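Hypothetical protein DR_0824 (PDB 2IMR) catalyses the zinc-dependent deamination of aminodeoxyfutalosine to futalosine, a step of menaquinone biosynthesis. Local coordinates at residues A[41-46]-A[89-94]; A[93-98]-A[412-417]; A[346-351]-A[383-388]. One frame throughout, in Å; residues are numbered along the deposited sequence.

Contact 1: residues A[41-46]-A[89-94]; sequences LTCDVL and AVIAPP
Ile91 lies against Cys43, Leu46 and Leu41, and it has the largest share of this interface. Its CG1 sits beside the backbone N (chi1 -70°), and the chain runs on extended to CD1. This sends the long branch over Cys43. The SG of Cys43 is 3.6 Å from Ile91 CG1 and just as close to CD1. The tip CD1 goes further and reaches Leu41 CB at 4.3 Å. The short branch turns to the other neighbour: Ile91 CG2 meets Leu46 CD1 at 3.9 Å, and these two side chains cross obliquely. Trp408 and Leu402 also pack on Ile91, so the cluster is well buried.

Val45 and Val90 project from the other face of the sheet. They barely touch each other, with Val45 CB and Val90 CG2 4.4 Å apart. Both instead rest on Val384 of helix 380-395.

Backbone bonds join the two strands. Val45 N gives a bond of 2.8 Å to Ala89 O. Ile91 N returns a bond of 3.1 Å to Val45 O. Asp44 N adds a weak bond to the same Ala89 O, so that oxygen has two adjacent amides on it. Asp44 has helical backbone angles here and marks the break between strands 38-43 and 45-47. Asp44 OD2 lies 3.3 Å from Ala89 CA, but its main partner is Arg86, through a salt bridge.

The pairing of 45-47 with 90-91 is parallel. It belongs to the small beta domain of the amidohydrolase superfamily, at the point where the chain leaves that domain for the catalytic barrel.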
# COMPACT_ATOMS: atom_id res chain seq x y z
N LEU A 41 31.24 0.11 -3.94
CA LEU A 41 30.33 0.74 -2.99
C LEU A 41 29.70 -0.37 -2.18
O LEU A 41 29.06 -1.26 -2.73
CB LEU A 41 29.25 1.52 -3.74
CG LEU A 41 29.69 2.37 -4.93
CD1 LEU A 41 28.56 3.31 -5.30
CD2 LEU A 41 30.94 3.16 -4.59
N THR A 42 29.87 -0.31 -0.86
CA THR A 42 29.29 -1.34 0.00
C THR A 42 28.08 -0.82 0.78
O THR A 42 27.99 0.36 1.11
CB THR A 42 30.32 -1.87 1.01
OG1 THR A 42 30.73 -0.82 1.89
CG2 THR A 42 31.54 -2.41 0.27
N CYS A 43 27.14 -1.73 1.05
CA CYS A 43 25.93 -1.38 1.79
C CYS A 43 25.53 -2.53 2.70
O CYS A 43 26.13 -3.60 2.68
CB CYS A 43 24.80 -1.06 0.81
SG CYS A 43 24.39 -2.36 -0.39
N ASP A 44 24.50 -2.30 3.52
CA ASP A 44 24.04 -3.33 4.43
C ASP A 44 23.08 -4.26 3.72
O ASP A 44 23.08 -5.47 3.96
CB ASP A 44 23.37 -2.71 5.66
CG ASP A 44 24.32 -1.84 6.46
OD1 ASP A 44 25.48 -2.26 6.64
OD2 ASP A 44 23.90 -0.76 6.91
N VAL A 45 22.26 -3.70 2.84
CA VAL A 45 21.31 -4.48 2.08
C VAL A 45 21.26 -4.01 0.64
O VAL A 45 21.04 -2.83 0.36
CB VAL A 45 19.88 -4.39 2.67
CG1 VAL A 45 18.90 -5.12 1.77
CG2 VAL A 45 19.86 -4.98 4.06
N LEU A 46 21.47 -4.96 -0.28
CA LEU A 46 21.45 -4.67 -1.70
C LEU A 46 20.31 -5.41 -2.40
O LEU A 46 20.09 -6.59 -2.15
CB LEU A 46 22.77 -5.10 -2.34
CG LEU A 46 22.72 -5.31 -3.85
CD1 LEU A 46 22.67 -3.97 -4.56
CD2 LEU A 46 23.95 -6.10 -4.30
N ALA A 89 23.08 2.18 4.26
CA ALA A 89 22.34 0.96 4.56
C ALA A 89 21.76 0.25 3.35
O ALA A 89 21.86 -0.97 3.23
CB ALA A 89 21.23 1.27 5.56
N VAL A 90 21.15 1.00 2.44
CA VAL A 90 20.52 0.37 1.30
C VAL A 90 20.86 0.88 -0.09
O VAL A 90 20.94 2.08 -0.33
CB VAL A 90 18.97 0.45 1.44
CG1 VAL A 90 18.30 -0.20 0.25
CG2 VAL A 90 18.53 -0.20 2.76
N ILE A 91 21.08 -0.07 -0.99
CA ILE A 91 21.32 0.23 -2.39
C ILE A 91 20.27 -0.59 -3.11
O ILE A 91 20.28 -1.82 -3.05
CB ILE A 91 22.72 -0.20 -2.87
CG1 ILE A 91 23.79 0.68 -2.23
CG2 ILE A 91 22.79 -0.09 -4.38
CD1 ILE A 91 25.21 0.35 -2.66
N ALA A 92 19.35 0.09 -3.79
CA ALA A 92 18.27 -0.57 -4.51
C ALA A 92 17.47 0.42 -5.32
O ALA A 92 17.56 1.63 -5.11
CB ALA A 92 17.35 -1.30 -3.51
N PRO A 93 16.66 -0.07 -6.27
CA PRO A 93 15.85 0.84 -7.08
C PRO A 93 14.95 1.64 -6.13
O PRO A 93 14.74 1.22 -4.99
CB PRO A 93 15.05 -0.11 -7.97
CG PRO A 93 15.98 -1.28 -8.13
CD PRO A 93 16.50 -1.46 -6.73
N PRO A 94 14.44 2.79 -6.58
CA PRO A 94 13.57 3.58 -5.70
C PRO A 94 12.36 2.73 -5.30
O PRO A 94 11.77 2.04 -6.13
CB PRO A 94 13.18 4.77 -6.57
CG PRO A 94 13.29 4.24 -7.97
CD PRO A 94 14.55 3.43 -7.90

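Contact 2: residues A[93-98]-A[412-417]; sequences PPPVNA and FRWELS
Trp414 and Phe412 pack on the proline run Pro93-Pro94-Pro95, in the linker between the small beta domain and the first strands of the amidohydrolase barrel. Pro95 lies over one face of the indole. Its CD is 3.4 Å from the ring plane, offset toward the rim, and 3.6 Å from Trp414 CZ2. Pro93 O comes in at the ring edge, where Trp414 NE1 gives it a weak bond of 3.3 Å. The main acceptor of NE1 is Ala92 O, so one N-H is shared by two successive carbonyls of the linker.

The Phe412 ring touches the start of the run. Its CD2 is 3.8 Å from Pro93 CA, while Pro94 CD lies at the ring edge, 4.4 Å from Phe412 CE2.

Further out, Phe412 is tied to Ala92 by a backbone bond. Arg365 makes a cation-pi contact with Trp414, and Val368 and Val388 pack on the indole from two helices. A 3-10 turn at 414-416 carries the tryptophan. Beside it Arg413 grips Glu415 side-on in a salt bridge: Arg413 NE and NH2 both donate to Glu415 OE2, NE at 2.8 Å, and the oxygen lies in the guanidinium plane.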
# COMPACT_ATOMS: atom_id res chain seq x y z
N PRO A 93 16.66 -0.07 -6.27
CA PRO A 93 15.85 0.84 -7.08
C PRO A 93 14.95 1.64 -6.13
O PRO A 93 14.74 1.22 -4.99
CB PRO A 93 15.05 -0.11 -7.97
CG PRO A 93 15.98 -1.28 -8.13
CD PRO A 93 16.50 -1.46 -6.73
N PRO A 94 14.44 2.79 -6.58
CA PRO A 94 13.57 3.58 -5.70
C PRO A 94 12.36 2.73 -5.30
O PRO A 94 11.77 2.04 -6.13
CB PRO A 94 13.18 4.77 -6.57
CG PRO A 94 13.29 4.24 -7.97
CD PRO A 94 14.55 3.43 -7.90
N PRO A 95 11.99 2.76 -4.01
CA PRO A 95 10.85 1.97 -3.54
C PRO A 95 9.49 2.43 -4.04
O PRO A 95 9.29 3.59 -4.39
CB PRO A 95 10.97 2.08 -2.03
CG PRO A 95 11.48 3.48 -1.85
CD PRO A 95 12.55 3.57 -2.92
N VAL A 96 8.56 1.49 -4.07
CA VAL A 96 7.20 1.77 -4.50
C VAL A 96 6.35 2.09 -3.28
O VAL A 96 6.46 1.41 -2.25
CB VAL A 96 6.57 0.55 -5.21
CG1 VAL A 96 5.07 0.77 -5.42
CG2 VAL A 96 7.27 0.30 -6.55
N ASN A 97 5.54 3.13 -3.37
CA ASN A 97 4.65 3.49 -2.27
C ASN A 97 3.35 2.84 -2.70
O ASN A 97 2.56 3.44 -3.43
CB ASN A 97 4.46 5.00 -2.16
CG ASN A 97 3.75 5.39 -0.88
OD1 ASN A 97 2.98 4.60 -0.32
ND2 ASN A 97 3.98 6.61 -0.42
N ALA A 98 3.16 1.60 -2.25
CA ALA A 98 2.00 0.79 -2.62
C ALA A 98 0.65 1.21 -2.08
O ALA A 98 -0.38 0.65 -2.48
CB ALA A 98 2.28 -0.68 -2.26
N PHE A 412 19.80 4.98 -6.73
CA PHE A 412 19.90 3.63 -6.17
C PHE A 412 20.52 3.66 -4.79
O PHE A 412 20.44 2.69 -4.03
CB PHE A 412 20.76 2.74 -7.07
CG PHE A 412 20.20 2.53 -8.45
CD1 PHE A 412 21.03 2.20 -9.51
CD2 PHE A 412 18.83 2.65 -8.68
CE1 PHE A 412 20.51 1.98 -10.78
CE2 PHE A 412 18.30 2.44 -9.95
CZ PHE A 412 19.15 2.11 -11.00
N ARG A 413 21.17 4.77 -4.46
CA ARG A 413 21.83 4.92 -3.17
C ARG A 413 20.86 5.69 -2.25
O ARG A 413 20.86 6.92 -2.20
CB ARG A 413 23.13 5.69 -3.39
CG ARG A 413 24.09 5.69 -2.23
CD ARG A 413 25.50 6.09 -2.72
NE ARG A 413 26.37 6.39 -1.60
CZ ARG A 413 27.67 6.64 -1.71
NH1 ARG A 413 28.26 6.64 -2.90
NH2 ARG A 413 28.37 6.91 -0.61
N TRP A 414 20.05 4.94 -1.50
CA TRP A 414 19.06 5.53 -0.61
C TRP A 414 19.54 6.58 0.39
O TRP A 414 18.79 7.50 0.72
CB TRP A 414 18.31 4.43 0.14
CG TRP A 414 17.42 3.59 -0.74
CD1 TRP A 414 17.47 3.49 -2.11
CD2 TRP A 414 16.38 2.71 -0.31
NE1 TRP A 414 16.52 2.61 -2.55
CE2 TRP A 414 15.83 2.11 -1.47
CE3 TRP A 414 15.85 2.37 0.94
CZ2 TRP A 414 14.78 1.18 -1.42
CZ3 TRP A 414 14.80 1.44 0.99
CH2 TRP A 414 14.28 0.86 -0.18
N GLU A 415 20.78 6.46 0.86
CA GLU A 415 21.30 7.43 1.84
C GLU A 415 21.38 8.85 1.28
O GLU A 415 21.55 9.81 2.05
CB GLU A 415 22.68 7.01 2.34
CG GLU A 415 23.79 7.22 1.32
CD GLU A 415 25.18 7.18 1.92
OE1 GLU A 415 25.32 7.50 3.12
OE2 GLU A 415 26.13 6.86 1.19
N LEU A 416 21.25 9.00 -0.03
CA LEU A 416 21.34 10.32 -0.67
C LEU A 416 19.99 10.90 -1.10
O LEU A 416 19.93 11.94 -1.76
CB LEU A 416 22.25 10.24 -1.90
CG LEU A 416 23.61 9.56 -1.72
CD1 LEU A 416 24.33 9.49 -3.07
CD2 LEU A 416 24.44 10.33 -0.72
N SER A 417 18.91 10.23 -0.70
CA SER A 417 17.56 10.65 -1.06
C SER A 417 17.20 12.05 -0.59
O SER A 417 17.42 12.41 0.56
CB SER A 417 16.55 9.65 -0.51
OG SER A 417 15.23 9.98 -0.93

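Contact 3: residues A[346-351]-A[383-388]; sequences GVEVAL and LVRAAV
Strand 349-351 passes helix 383-388 at 6.2 Å between axes and at 74° between directions, with Ala350 and Ala386 the nearest pair of CA atoms. This is strand-on-helix packing in the wall of the TIM-like barrel of the amidohydrolases. The strand leads toward Asp354, assigned as a zinc-binding residue, and its backbone also bonds to Ala98 next to the zinc ligand His99.

Small side chains allow the close approach. Ala386 points at the strand, and its CB rests on Val349 O at 3.3 Å. Leu351 has its CG beside the backbone N (chi1 -78°), which puts CD1 against the helix. There Leu351 CD1 is 3.8 Å from Ala387 CB and equally near Leu383 O. Trp339 covers Leu351, Leu383 and Ala386.

Just before Val349, Glu348 crosses Arg385 at about a right angle, with carboxylate and guanidinium planes 31° apart. The salt bridge from Glu348 OE2 to Arg385 NH2 is long, 3.6 Å. Arg393 is the stronger partner of that oxygen. A bend at chi2 of Glu348 brings the other oxygen, OE1, back to Val349 N in a weak bond.

A water joins the two elements where their backbones do not bond directly: it accepts from Leu351 N at 2.9 Å and bonds to Ala387 O at 3.0 Å.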
# COMPACT_ATOMS: atom_id res chain seq x y z
N GLY A 346 3.69 -17.23 3.46
CA GLY A 346 3.99 -17.05 2.05
C GLY A 346 3.17 -15.99 1.34
O GLY A 346 3.04 -16.02 0.11
N VAL A 347 2.63 -15.06 2.10
CA VAL A 347 1.82 -13.98 1.54
C VAL A 347 2.73 -12.84 1.07
O VAL A 347 3.64 -12.44 1.79
CB VAL A 347 0.83 -13.44 2.59
CG1 VAL A 347 0.00 -12.30 2.00
CG2 VAL A 347 -0.07 -14.57 3.07
N GLU A 348 2.49 -12.36 -0.14
CA GLU A 348 3.28 -11.26 -0.71
C GLU A 348 2.96 -9.98 0.05
O GLU A 348 1.79 -9.58 0.15
CB GLU A 348 2.94 -11.09 -2.19
CG GLU A 348 3.67 -9.94 -2.89
CD GLU A 348 5.16 -10.17 -3.00
OE1 GLU A 348 5.84 -10.21 -1.95
OE2 GLU A 348 5.66 -10.30 -4.13
N VAL A 349 3.99 -9.33 0.58
CA VAL A 349 3.82 -8.10 1.34
C VAL A 349 4.47 -6.91 0.64
O VAL A 349 5.58 -7.01 0.13
CB VAL A 349 4.43 -8.25 2.75
CG1 VAL A 349 4.23 -6.96 3.55
CG2 VAL A 349 3.80 -9.42 3.48
N ALA A 350 3.75 -5.79 0.62
CA ALA A 350 4.24 -4.56 0.01
C ALA A 350 4.17 -3.47 1.07
O ALA A 350 3.48 -3.61 2.08
CB ALA A 350 3.37 -4.19 -1.19
N LEU A 351 4.89 -2.38 0.84
CA LEU A 351 4.91 -1.26 1.78
C LEU A 351 4.25 0.00 1.25
O LEU A 351 4.36 0.33 0.07
CB LEU A 351 6.35 -0.95 2.18
CG LEU A 351 7.00 -1.87 3.21
CD1 LEU A 351 8.51 -1.71 3.16
CD2 LEU A 351 6.47 -1.53 4.59
N LEU A 383 12.47 -6.78 4.01
CA LEU A 383 11.90 -5.44 4.03
C LEU A 383 12.19 -4.69 2.74
O LEU A 383 11.29 -4.09 2.14
CB LEU A 383 12.46 -4.65 5.22
CG LEU A 383 12.26 -5.28 6.60
CD1 LEU A 383 12.93 -4.43 7.66
CD2 LEU A 383 10.76 -5.42 6.89
N VAL A 384 13.44 -4.73 2.30
CA VAL A 384 13.82 -4.04 1.07
C VAL A 384 13.15 -4.65 -0.15
O VAL A 384 12.64 -3.93 -1.01
CB VAL A 384 15.36 -4.03 0.92
CG1 VAL A 384 15.75 -3.40 -0.41
CG2 VAL A 384 15.97 -3.26 2.07
N ARG A 385 13.14 -5.98 -0.24
CA ARG A 385 12.50 -6.63 -1.37
C ARG A 385 11.03 -6.24 -1.42
O ARG A 385 10.48 -5.98 -2.49
CB ARG A 385 12.62 -8.15 -1.26
CG ARG A 385 11.81 -8.88 -2.31
CD ARG A 385 11.56 -10.33 -1.95
NE ARG A 385 10.37 -10.83 -2.63
CZ ARG A 385 10.23 -10.87 -3.95
NH1 ARG A 385 11.21 -10.44 -4.74
NH2 ARG A 385 9.10 -11.32 -4.49
N ALA A 386 10.39 -6.18 -0.26
CA ALA A 386 8.98 -5.81 -0.19
C ALA A 386 8.77 -4.39 -0.70
O ALA A 386 7.86 -4.12 -1.49
CB ALA A 386 8.47 -5.94 1.24
N ALA A 387 9.61 -3.47 -0.24
CA ALA A 387 9.50 -2.07 -0.63
C ALA A 387 9.58 -1.88 -2.13
O ALA A 387 8.85 -1.07 -2.71
CB ALA A 387 10.59 -1.24 0.06
N VAL A 388 10.47 -2.63 -2.77
CA VAL A 388 10.66 -2.51 -4.21
C VAL A 388 9.86 -3.50 -5.05
O VAL A 388 8.96 -3.10 -5.80
CB VAL A 388 12.16 -2.65 -4.57
CG1 VAL A 388 12.35 -2.51 -6.07
CG2 VAL A 388 12.96 -1.60 -3.82
O HOH W 1 6.11 -1.36 -1.63

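In the fold
From the N terminus, contact 1 closes the first loop: 41-46 meets 89-94 after 42 residues that are largely the small beta domain. Contact 2 starts where contact 1 ends, as the two share Pro93 and Pro94, and closes a far longer loop on 412-417 near the C terminus. That loop holds most of the barrel. Contact 3 is nested inside it and follows contact 1 in series. Helix 380-395 links all three: it reaches contact 1 through Val384, and Val388 packs against Pro93. Bonds from Val96 N to Ala387 O and from Ala98 N to Leu351 O tie contact 2 to contact 3. Contacts 1 and 2 hold the beta domain and linker; contact 3 packs within the barrel.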